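Local coordinates for protein spore germination lipase LipC (Metagenome, PDB 6NKD) that probably hydrolyses lipid esters such as lysophospholipids, as a GDSL-family lipase of the SGNH hydrolase type, and is related to lipases of spore germination, at residues L130-N135 with K167-Y172; Q4-G9 with D73-T78; E67-A72 with R119-E124. All blocks are in the same frame, centred on the assembly; numbering follows the deposited sequence.

Contact 1: residues L130-N135 with K167-Y172; sequences LVRLLN and KVIDTY
Lys167 N gives a hydrogen bond to Val131 O, and Lys167 O receives Leu133 N. The side chain of Lys167 lies alongside that of Arg132, pointing the same way, with Lys167 CB 3.5 Å from Arg132 NH1. The two like charges turn to separate carbonyls: Lys167 NZ bonds Ala205 O, and Arg132 NH1 bonds Pro164 O. Val168 lies on the other face of the sheet, where its CG2 meets Leu133 CD1 at 3.7 Å. Ile169 N bonds Leu133 O at 2.8 Å, and Ile169 O takes Asn135 N in a nearly straight bond. Ile169 CB packs beside Leu134 CG. Asp170 is the N-cap of helix 171-175, and its OD1 receives Asn135 ND2 at 3.3 Å from above the carboxylate plane. At the helix start, Thr171 N gives a weak bond to Asn135 OD1, and Tyr172 N gives a second to the same oxygen at 3.1 Å. Asn135 CG sits between the backbone N and the carbonyl carbon (chi1 60°), which points OD1 at these N-H groups. The strands are parallel and belong to the beta-alpha-beta unit of strand 130-134, helix 144-157 and strand 166-169. Leu133 and Asn135 face helix 144-157, while Arg132, Leu134 and Ile169 face helix 192-204.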
loop_
_atom_site.group_PDB
_atom_site.type_symbol
_atom_site.label_atom_id
_atom_site.label_comp_id
_atom_site.label_asym_id
_atom_site.label_seq_id
_atom_site.Cartn_x
_atom_site.Cartn_y
_atom_site.Cartn_z
ATOM N N LEU A 130 -18.540 -1.032 -27.013
ATOM C CA LEU A 130 -19.126 0.058 -26.247
ATOM C C LEU A 130 -18.026 0.785 -25.491
ATOM O O LEU A 130 -17.212 0.148 -24.816
ATOM C CB LEU A 130 -20.180 -0.467 -25.268
ATOM C CG LEU A 130 -21.496 0.305 -25.195
ATOM C CD1 LEU A 130 -22.256 0.182 -26.509
ATOM C CD2 LEU A 130 -22.328 -0.199 -24.032
ATOM N N VAL A 131 -18.005 2.110 -25.602
ATOM C CA VAL A 131 -17.005 2.940 -24.939
ATOM C C VAL A 131 -17.729 4.008 -24.132
ATOM O O VAL A 131 -18.531 4.771 -24.684
ATOM C CB VAL A 131 -16.031 3.588 -25.936
ATOM C CG1 VAL A 131 -15.073 4.516 -25.208
ATOM C CG2 VAL A 131 -15.264 2.522 -26.705
ATOM N N ARG A 132 -17.450 4.060 -22.834
ATOM C CA ARG A 132 -17.992 5.077 -21.939
ATOM C C ARG A 132 -16.819 5.793 -21.280
ATOM O O ARG A 132 -16.177 5.242 -20.380
ATOM C CB ARG A 132 -18.915 4.461 -20.886
ATOM C CG ARG A 132 -20.369 4.296 -21.316
ATOM C CD ARG A 132 -20.570 3.093 -22.222
ATOM N NE ARG A 132 -21.982 2.876 -22.530
ATOM C CZ ARG A 132 -22.581 3.309 -23.634
ATOM N NH1 ARG A 132 -21.892 3.980 -24.546
ATOM N NH2 ARG A 132 -23.872 3.067 -23.830
ATOM N N LEU A 133 -16.533 7.010 -21.729
ATOM C CA LEU A 133 -15.469 7.821 -21.153
ATOM C C LEU A 133 -16.079 8.901 -20.271
ATOM O O LEU A 133 -17.060 9.548 -20.655
ATOM C CB LEU A 133 -14.594 8.440 -22.245
ATOM C CG LEU A 133 -15.274 9.245 -23.352
ATOM C CD1 LEU A 133 -15.214 10.734 -23.048
ATOM C CD2 LEU A 133 -14.639 8.940 -24.698
ATOM N N LEU A 134 -15.502 9.089 -19.090
ATOM C CA LEU A 134 -16.043 9.990 -18.084
ATOM C C LEU A 134 -15.313 11.323 -18.128
ATOM O O LEU A 134 -14.084 11.367 -18.228
ATOM C CB LEU A 134 -15.925 9.379 -16.687
ATOM C CG LEU A 134 -16.505 7.977 -16.502
ATOM C CD1 LEU A 134 -15.451 6.904 -16.747
ATOM C CD2 LEU A 134 -17.113 7.836 -15.116
ATOM N N ASN A 135 -16.074 12.411 -18.050
ATOM C CA ASN A 135 -15.463 13.729 -18.047
ATOM C C ASN A 135 -14.935 14.057 -16.651
ATOM O O ASN A 135 -14.964 13.234 -15.731
ATOM C CB ASN A 135 -16.447 14.787 -18.551
ATOM C CG ASN A 135 -17.715 14.882 -17.710
ATOM O OD1 ASN A 135 -17.743 14.502 -16.540
ATOM N ND2 ASN A 135 -18.774 15.407 -18.313
ATOM N N LYS A 167 -20.329 7.164 -25.590
ATOM C CA LYS A 167 -21.026 8.108 -24.731
ATOM C C LYS A 167 -20.038 8.764 -23.780
ATOM O O LYS A 167 -19.099 8.121 -23.300
ATOM C CB LYS A 167 -22.145 7.429 -23.928
ATOM C CG LYS A 167 -23.412 7.156 -24.726
ATOM C CD LYS A 167 -24.614 6.998 -23.806
ATOM C CE LYS A 167 -25.910 6.930 -24.597
ATOM N NZ LYS A 167 -27.101 6.969 -23.706
ATOM N N VAL A 168 -20.254 10.048 -23.517
ATOM C CA VAL A 168 -19.455 10.811 -22.566
ATOM C C VAL A 168 -20.263 10.941 -21.283
ATOM O O VAL A 168 -21.347 11.537 -21.279
ATOM C CB VAL A 168 -19.075 12.189 -23.126
ATOM C CG1 VAL A 168 -18.190 12.935 -22.141
ATOM C CG2 VAL A 168 -18.381 12.038 -24.471
ATOM N N ILE A 169 -19.741 10.383 -20.196
ATOM C CA ILE A 169 -20.467 10.346 -18.932
ATOM C C ILE A 169 -20.268 11.667 -18.202
ATOM O O ILE A 169 -19.136 12.132 -18.025
ATOM C CB ILE A 169 -20.003 9.157 -18.078
ATOM C CG1 ILE A 169 -20.144 7.856 -18.871
ATOM C CG2 ILE A 169 -20.797 9.082 -16.784
ATOM C CD1 ILE A 169 -21.556 7.566 -19.336
ATOM N N ASP A 170 -21.376 12.277 -17.775
ATOM C CA ASP A 170 -21.344 13.591 -17.134
ATOM C C ASP A 170 -20.998 13.414 -15.657
ATOM O O ASP A 170 -21.847 13.497 -14.765
ATOM C CB ASP A 170 -22.675 14.309 -17.321
ATOM C CG ASP A 170 -22.578 15.797 -17.049
ATOM O OD1 ASP A 170 -21.481 16.270 -16.682
ATOM O OD2 ASP A 170 -23.602 16.495 -17.208
ATOM N N THR A 171 -19.712 13.156 -15.403
ATOM C CA THR A 171 -19.240 13.054 -14.026
ATOM C C THR A 171 -19.366 14.386 -13.300
ATOM O O THR A 171 -19.539 14.413 -12.077
ATOM C CB THR A 171 -17.784 12.584 -13.990
ATOM O OG1 THR A 171 -17.497 11.813 -15.162
ATOM C CG2 THR A 171 -17.535 11.734 -12.756
ATOM N N TYR A 172 -19.274 15.494 -14.038
ATOM C CA TYR A 172 -19.371 16.816 -13.431
ATOM C C TYR A 172 -20.728 17.017 -12.766
ATOM O O TYR A 172 -20.812 17.496 -11.629
ATOM C CB TYR A 172 -19.115 17.888 -14.493
ATOM C CG TYR A 172 -19.259 19.315 -14.013
ATOM C CD1 TYR A 172 -18.175 20.005 -13.483
ATOM C CD2 TYR A 172 -20.475 19.980 -14.106
ATOM C CE1 TYR A 172 -18.304 21.313 -13.050
ATOM C CE2 TYR A 172 -20.612 21.284 -13.676
ATOM C CZ TYR A 172 -19.526 21.946 -13.149
ATOM O OH TYR A 172 -19.665 23.248 -12.721
#

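Contact 2: residues Q4-G9 with D73-T78; sequences QYTALG and DVITIT
Gln4-Gly9 and Asp73-Thr78 run parallel, with 13° between their strand axes. Thr6 N bonds Val74 O, Leu8 N bonds Thr76 O at 2.9 Å, and Thr78 N bonds Leu8 O. The return bond from Thr76 N to Thr6 O is weak. At the start of the ladder Asp73 N gives a bond of 2.7 Å to Gln4 O. Gln4 N in turn reaches Asp73 OD2 at 3.1 Å, from above the carboxylate plane. These are central strands of the parallel sheet of the SGNH hydrolase fold. Ser11, the nucleophile by similarity, follows soon after Gly9, and Thr78 OG1 bonds Asp10 and Thr13 nearby. Tyr5 and Thr76 meet on one face. Tyr5 CG lies opposite the backbone N (chi1 161°), and the ring extends along the neighbouring strand with its edge to Val74 O. Tyr5 OH and Thr76 OG1 share a hydrogen bond of 2.6 Å, while Tyr5 CD1 packs on Val74 CG1 at 3.6 Å. A phenylalanine in place of Tyr5 would probably leave the hydroxyl of buried Thr76 without this partner. On the other face Thr6 CG2 lies beside Ile75 CG1 at 3.7 Å, and Leu8 CD1 reaches Ile75 CG2. Gly9 CA faces the hydroxyl of Thr78 at the end of the pair.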
loop_
_atom_site.group_PDB
_atom_site.type_symbol
_atom_site.label_atom_id
_atom_site.label_comp_id
_atom_site.label_asym_id
_atom_site.label_seq_id
_atom_site.Cartn_x
_atom_site.Cartn_y
_atom_site.Cartn_z
ATOM N N GLN A 4 -16.885 -9.426 -21.662
ATOM C CA GLN A 4 -15.546 -8.976 -21.304
ATOM C C GLN A 4 -15.557 -7.455 -21.225
ATOM O O GLN A 4 -15.879 -6.781 -22.209
ATOM C CB GLN A 4 -14.513 -9.457 -22.323
ATOM C CG GLN A 4 -13.155 -9.807 -21.729
ATOM C CD GLN A 4 -13.123 -11.198 -21.118
ATOM O OE1 GLN A 4 -14.108 -11.936 -21.173
ATOM N NE2 GLN A 4 -11.986 -11.565 -20.538
ATOM N N TYR A 5 -15.215 -6.922 -20.056
ATOM C CA TYR A 5 -15.217 -5.483 -19.809
ATOM C C TYR A 5 -13.815 -5.071 -19.382
ATOM O O TYR A 5 -13.340 -5.479 -18.317
ATOM C CB TYR A 5 -16.258 -5.117 -18.750
ATOM C CG TYR A 5 -16.049 -3.772 -18.089
ATOM C CD1 TYR A 5 -15.863 -2.620 -18.844
ATOM C CD2 TYR A 5 -16.061 -3.651 -16.706
ATOM C CE1 TYR A 5 -15.675 -1.391 -18.240
ATOM C CE2 TYR A 5 -15.876 -2.426 -16.092
ATOM C CZ TYR A 5 -15.685 -1.299 -16.863
ATOM O OH TYR A 5 -15.502 -0.077 -16.255
ATOM N N THR A 6 -13.153 -4.272 -20.214
ATOM C CA THR A 6 -11.838 -3.739 -19.894
ATOM C C THR A 6 -11.970 -2.293 -19.433
ATOM O O THR A 6 -12.874 -1.565 -19.852
ATOM C CB THR A 6 -10.888 -3.837 -21.095
ATOM O OG1 THR A 6 -9.531 -3.787 -20.639
ATOM C CG2 THR A 6 -11.118 -2.698 -22.079
ATOM N N ALA A 7 -11.070 -1.889 -18.540
ATOM C CA ALA A 7 -11.110 -0.554 -17.961
ATOM C C ALA A 7 -9.708 0.029 -17.944
ATOM O O ALA A 7 -8.770 -0.612 -17.458
ATOM C CB ALA A 7 -11.692 -0.577 -16.543
ATOM N N LEU A 8 -9.571 1.241 -18.474
ATOM C CA LEU A 8 -8.294 1.929 -18.556
ATOM C C LEU A 8 -8.434 3.312 -17.941
ATOM O O LEU A 8 -9.500 3.930 -18.013
ATOM C CB LEU A 8 -7.823 2.054 -20.011
ATOM C CG LEU A 8 -8.149 0.868 -20.920
ATOM C CD1 LEU A 8 -8.306 1.329 -22.359
ATOM C CD2 LEU A 8 -7.077 -0.204 -20.808
ATOM N N GLY A 9 -7.360 3.793 -17.331
ATOM C CA GLY A 9 -7.374 5.149 -16.816
ATOM C C GLY A 9 -6.366 5.331 -15.694
ATOM O O GLY A 9 -5.388 4.591 -15.588
ATOM N N ASP A 73 -16.212 -5.993 -24.740
ATOM C CA ASP A 73 -17.520 -5.519 -25.164
ATOM C C ASP A 73 -17.843 -4.139 -24.610
ATOM O O ASP A 73 -18.657 -3.421 -25.202
ATOM C CB ASP A 73 -18.607 -6.506 -24.728
ATOM C CG ASP A 73 -18.293 -7.934 -25.129
ATOM O OD1 ASP A 73 -17.828 -8.147 -26.269
ATOM O OD2 ASP A 73 -18.503 -8.844 -24.300
ATOM N N VAL A 74 -17.230 -3.765 -23.488
ATOM C CA VAL A 74 -17.406 -2.460 -22.864
ATOM C C VAL A 74 -16.030 -1.944 -22.468
ATOM O O VAL A 74 -15.218 -2.695 -21.917
ATOM C CB VAL A 74 -18.333 -2.530 -21.633
ATOM C CG1 VAL A 74 -18.433 -1.170 -20.959
ATOM C CG2 VAL A 74 -19.715 -3.033 -22.026
ATOM N N ILE A 75 -15.764 -0.671 -22.758
ATOM C CA ILE A 75 -14.496 -0.031 -22.427
ATOM C C ILE A 75 -14.790 1.279 -21.710
ATOM O O ILE A 75 -15.606 2.079 -22.181
ATOM C CB ILE A 75 -13.634 0.226 -23.678
ATOM C CG1 ILE A 75 -13.420 -1.067 -24.465
ATOM C CG2 ILE A 75 -12.297 0.838 -23.287
ATOM C CD1 ILE A 75 -12.572 -0.892 -25.704
ATOM N N THR A 76 -14.129 1.498 -20.576
ATOM C CA THR A 76 -14.220 2.752 -19.842
ATOM C C THR A 76 -12.838 3.380 -19.747
ATOM O O THR A 76 -11.841 2.680 -19.533
ATOM C CB THR A 76 -14.800 2.549 -18.439
ATOM O OG1 THR A 76 -14.042 1.551 -17.744
ATOM C CG2 THR A 76 -16.255 2.118 -18.523
ATOM N N ILE A 77 -12.778 4.699 -19.913
ATOM C CA ILE A 77 -11.519 5.434 -19.916
ATOM C C ILE A 77 -11.644 6.628 -18.980
ATOM O O ILE A 77 -12.639 7.359 -19.027
ATOM C CB ILE A 77 -11.128 5.899 -21.332
ATOM C CG1 ILE A 77 -11.083 4.711 -22.295
ATOM C CG2 ILE A 77 -9.783 6.609 -21.307
ATOM C CD1 ILE A 77 -10.684 5.082 -23.704
ATOM N N THR A 78 -10.639 6.815 -18.128
ATOM C CA THR A 78 -10.519 8.001 -17.295
ATOM C C THR A 78 -9.151 8.626 -17.525
ATOM O O THR A 78 -8.208 7.953 -17.949
ATOM C CB THR A 78 -10.699 7.684 -15.800
ATOM O OG1 THR A 78 -9.614 6.867 -15.343
ATOM C CG2 THR A 78 -12.008 6.954 -15.562
#

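Contact 3: residues E67-A72 with R119-E124; sequences EQVKKA and REIKGE
Apolar contacts join Ile121 to Val69 and Lys70. The side chains of Val69 and Ile121 cross at about a right angle, with CG1 of Val69 4.1 Å from CD1 of Ile121. The other branch of Ile121 is turned to Lys70: its CG2 sits 3.9 Å from Lys70 CB. Ile121 therefore spans two successive residues of helix 63-71, and Val69 also packs on Ile75 of the sheet. The polar contacts come from Lys122. Its chain runs extended as far as CE, which lies by the C-terminal end of helix 63-71. Lys122 NZ gives a weak hydrogen bond to Ala72 O at 3.2 Å. The exact place of NZ is doubtful, because it is modelled too close to Lys70 O. The methylene part of Lys122 also passes along this helix end, with CG 4.2 Å from Lys70 CA. A long, weak ion pair links Lys122 NZ to Asp126. Gly123, with positive phi, ends helix 98-122 just after Lys122. The contact thus has an apolar side formed by Val69 and Ile121 and a more polar side at Lys122. A positive charge near carbonyls at a helix C-terminus would probably be favourable, although the uncertain position of NZ leaves the strength of this attraction open.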
loop_
_atom_site.group_PDB
_atom_site.type_symbol
_atom_site.label_atom_id
_atom_site.label_comp_id
_atom_site.label_asym_id
_atom_site.label_seq_id
_atom_site.Cartn_x
_atom_site.Cartn_y
_atom_site.Cartn_z
ATOM N N GLU A 67 -4.957 -7.273 -26.805
ATOM C CA GLU A 67 -5.750 -8.492 -26.687
ATOM C C GLU A 67 -7.033 -8.233 -25.907
ATOM O O GLU A 67 -8.130 -8.587 -26.357
ATOM C CB GLU A 67 -4.924 -9.590 -26.014
ATOM C CG GLU A 67 -3.878 -10.235 -26.909
ATOM C CD GLU A 67 -4.418 -11.433 -27.662
ATOM O OE1 GLU A 67 -5.519 -11.907 -27.313
ATOM O OE2 GLU A 67 -3.741 -11.904 -28.602
ATOM N N GLN A 68 -6.915 -7.601 -24.737
ATOM C CA GLN A 68 -8.084 -7.394 -23.887
ATOM C C GLN A 68 -9.000 -6.308 -24.434
ATOM O O GLN A 68 -10.210 -6.337 -24.180
ATOM C CB GLN A 68 -7.641 -7.054 -22.465
ATOM C CG GLN A 68 -6.634 -8.033 -21.886
ATOM C CD GLN A 68 -7.128 -9.467 -21.922
ATOM O OE1 GLN A 68 -8.281 -9.749 -21.593
ATOM N NE2 GLN A 68 -6.255 -10.381 -22.329
ATOM N N VAL A 69 -8.452 -5.343 -25.176
ATOM C CA VAL A 69 -9.292 -4.311 -25.776
ATOM C C VAL A 69 -10.091 -4.883 -26.939
ATOM O O VAL A 69 -11.270 -4.553 -27.124
ATOM C CB VAL A 69 -8.433 -3.108 -26.207
ATOM C CG1 VAL A 69 -9.239 -2.153 -27.077
ATOM C CG2 VAL A 69 -7.889 -2.383 -24.986
ATOM N N LYS A 70 -9.470 -5.758 -27.734
ATOM C CA LYS A 70 -10.172 -6.356 -28.866
ATOM C C LYS A 70 -11.331 -7.228 -28.400
ATOM O O LYS A 70 -12.409 -7.219 -29.008
ATOM C CB LYS A 70 -9.196 -7.171 -29.715
ATOM C CG LYS A 70 -9.830 -7.830 -30.928
ATOM C CD LYS A 70 -8.826 -8.691 -31.674
ATOM C CE LYS A 70 -9.439 -9.284 -32.930
ATOM N NZ LYS A 70 -9.873 -8.222 -33.880
ATOM N N LYS A 71 -11.131 -7.986 -27.322
ATOM C CA LYS A 71 -12.182 -8.834 -26.775
ATOM C C LYS A 71 -13.209 -8.059 -25.963
ATOM O O LYS A 71 -14.266 -8.612 -25.644
ATOM C CB LYS A 71 -11.573 -9.928 -25.894
ATOM C CG LYS A 71 -10.533 -10.791 -26.586
ATOM C CD LYS A 71 -9.886 -11.778 -25.618
ATOM C CE LYS A 71 -9.107 -11.067 -24.517
ATOM N NZ LYS A 71 -9.924 -10.800 -23.298
ATOM N N ALA A 72 -12.928 -6.803 -25.625
ATOM C CA ALA A 72 -13.791 -6.058 -24.719
ATOM C C ALA A 72 -15.099 -5.675 -25.398
ATOM O O ALA A 72 -15.102 -5.106 -26.494
ATOM C CB ALA A 72 -13.076 -4.805 -24.219
ATOM N N ARG A 119 -10.978 1.423 -32.661
ATOM C CA ARG A 119 -11.614 0.900 -33.866
ATOM C C ARG A 119 -10.590 0.313 -34.830
ATOM O O ARG A 119 -10.912 -0.618 -35.578
ATOM C CB ARG A 119 -12.438 1.992 -34.550
ATOM C CG ARG A 119 -11.730 3.324 -34.692
ATOM C CD ARG A 119 -12.648 4.459 -34.273
ATOM N NE ARG A 119 -13.183 4.238 -32.932
ATOM C CZ ARG A 119 -13.989 5.081 -32.296
ATOM N NH1 ARG A 119 -14.360 6.216 -32.874
ATOM N NH2 ARG A 119 -14.424 4.788 -31.077
ATOM N N GLU A 120 -9.359 0.832 -34.827
ATOM C CA GLU A 120 -8.297 0.201 -35.603
ATOM C C GLU A 120 -7.937 -1.168 -35.042
ATOM O O GLU A 120 -7.524 -2.057 -35.795
ATOM C CB GLU A 120 -7.058 1.095 -35.639
ATOM C CG GLU A 120 -7.149 2.257 -36.612
ATOM C CD GLU A 120 -5.863 3.059 -36.675
ATOM O OE1 GLU A 120 -4.932 2.753 -35.901
ATOM O OE2 GLU A 120 -5.784 3.995 -37.499
ATOM N N ILE A 121 -8.082 -1.353 -33.730
ATOM C CA ILE A 121 -7.808 -2.651 -33.123
ATOM C C ILE A 121 -8.905 -3.646 -33.473
ATOM O O ILE A 121 -8.629 -4.796 -33.833
ATOM C CB ILE A 121 -7.647 -2.498 -31.599
ATOM C CG1 ILE A 121 -6.371 -1.721 -31.272
ATOM C CG2 ILE A 121 -7.642 -3.859 -30.920
ATOM C CD1 ILE A 121 -6.365 -1.126 -29.878
ATOM N N LYS A 122 -10.166 -3.221 -33.379
ATOM C CA LYS A 122 -11.275 -4.136 -33.618
ATOM C C LYS A 122 -11.577 -4.284 -35.104
ATOM O O LYS A 122 -11.783 -5.401 -35.589
ATOM C CB LYS A 122 -12.516 -3.663 -32.861
ATOM C CG LYS A 122 -12.427 -3.883 -31.361
ATOM C CD LYS A 122 -13.708 -3.473 -30.662
ATOM C CE LYS A 122 -13.843 -4.182 -29.326
ATOM N NZ LYS A 122 -14.015 -5.651 -29.504
ATOM N N GLY A 123 -11.608 -3.176 -35.840
ATOM C CA GLY A 123 -11.872 -3.234 -37.263
ATOM C C GLY A 123 -13.310 -2.927 -37.623
ATOM O O GLY A 123 -13.992 -2.179 -36.915
ATOM N N GLU A 124 -13.785 -3.505 -38.724
ATOM C CA GLU A 124 -15.128 -3.249 -39.223
ATOM C C GLU A 124 -16.098 -4.386 -38.932
ATOM O O GLU A 124 -17.313 -4.189 -39.056
ATOM C CB GLU A 124 -15.092 -2.988 -40.735
ATOM C CG GLU A 124 -14.112 -1.902 -41.176
ATOM C CD GLU A 124 -12.676 -2.394 -41.252
ATOM O OE1 GLU A 124 -11.774 -1.565 -41.497
ATOM O OE2 GLU A 124 -12.450 -3.607 -41.062
#

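From the N terminus, strand 3-9 comes first. Contact 2 closes a long loop when residues 73-78 return beside it, after strand 41-47 and helix 63-71. Contact 3 opens within that loop, at 67-72, and closes beyond it at the end of helix 98-122. Contacts 2 and 3 therefore cross. They also touch: Ala72 packs on Thr6. Contact 1 opens after both have closed and returns through helix 144-157. Strands 74-77 and 130-134 are neighbours, probably hydrogen-bonded between Ile75 and both Leu130 and Arg132. Contacts 1 and 2 thus belong to one sheet, and contact 3 joins two helices beside it.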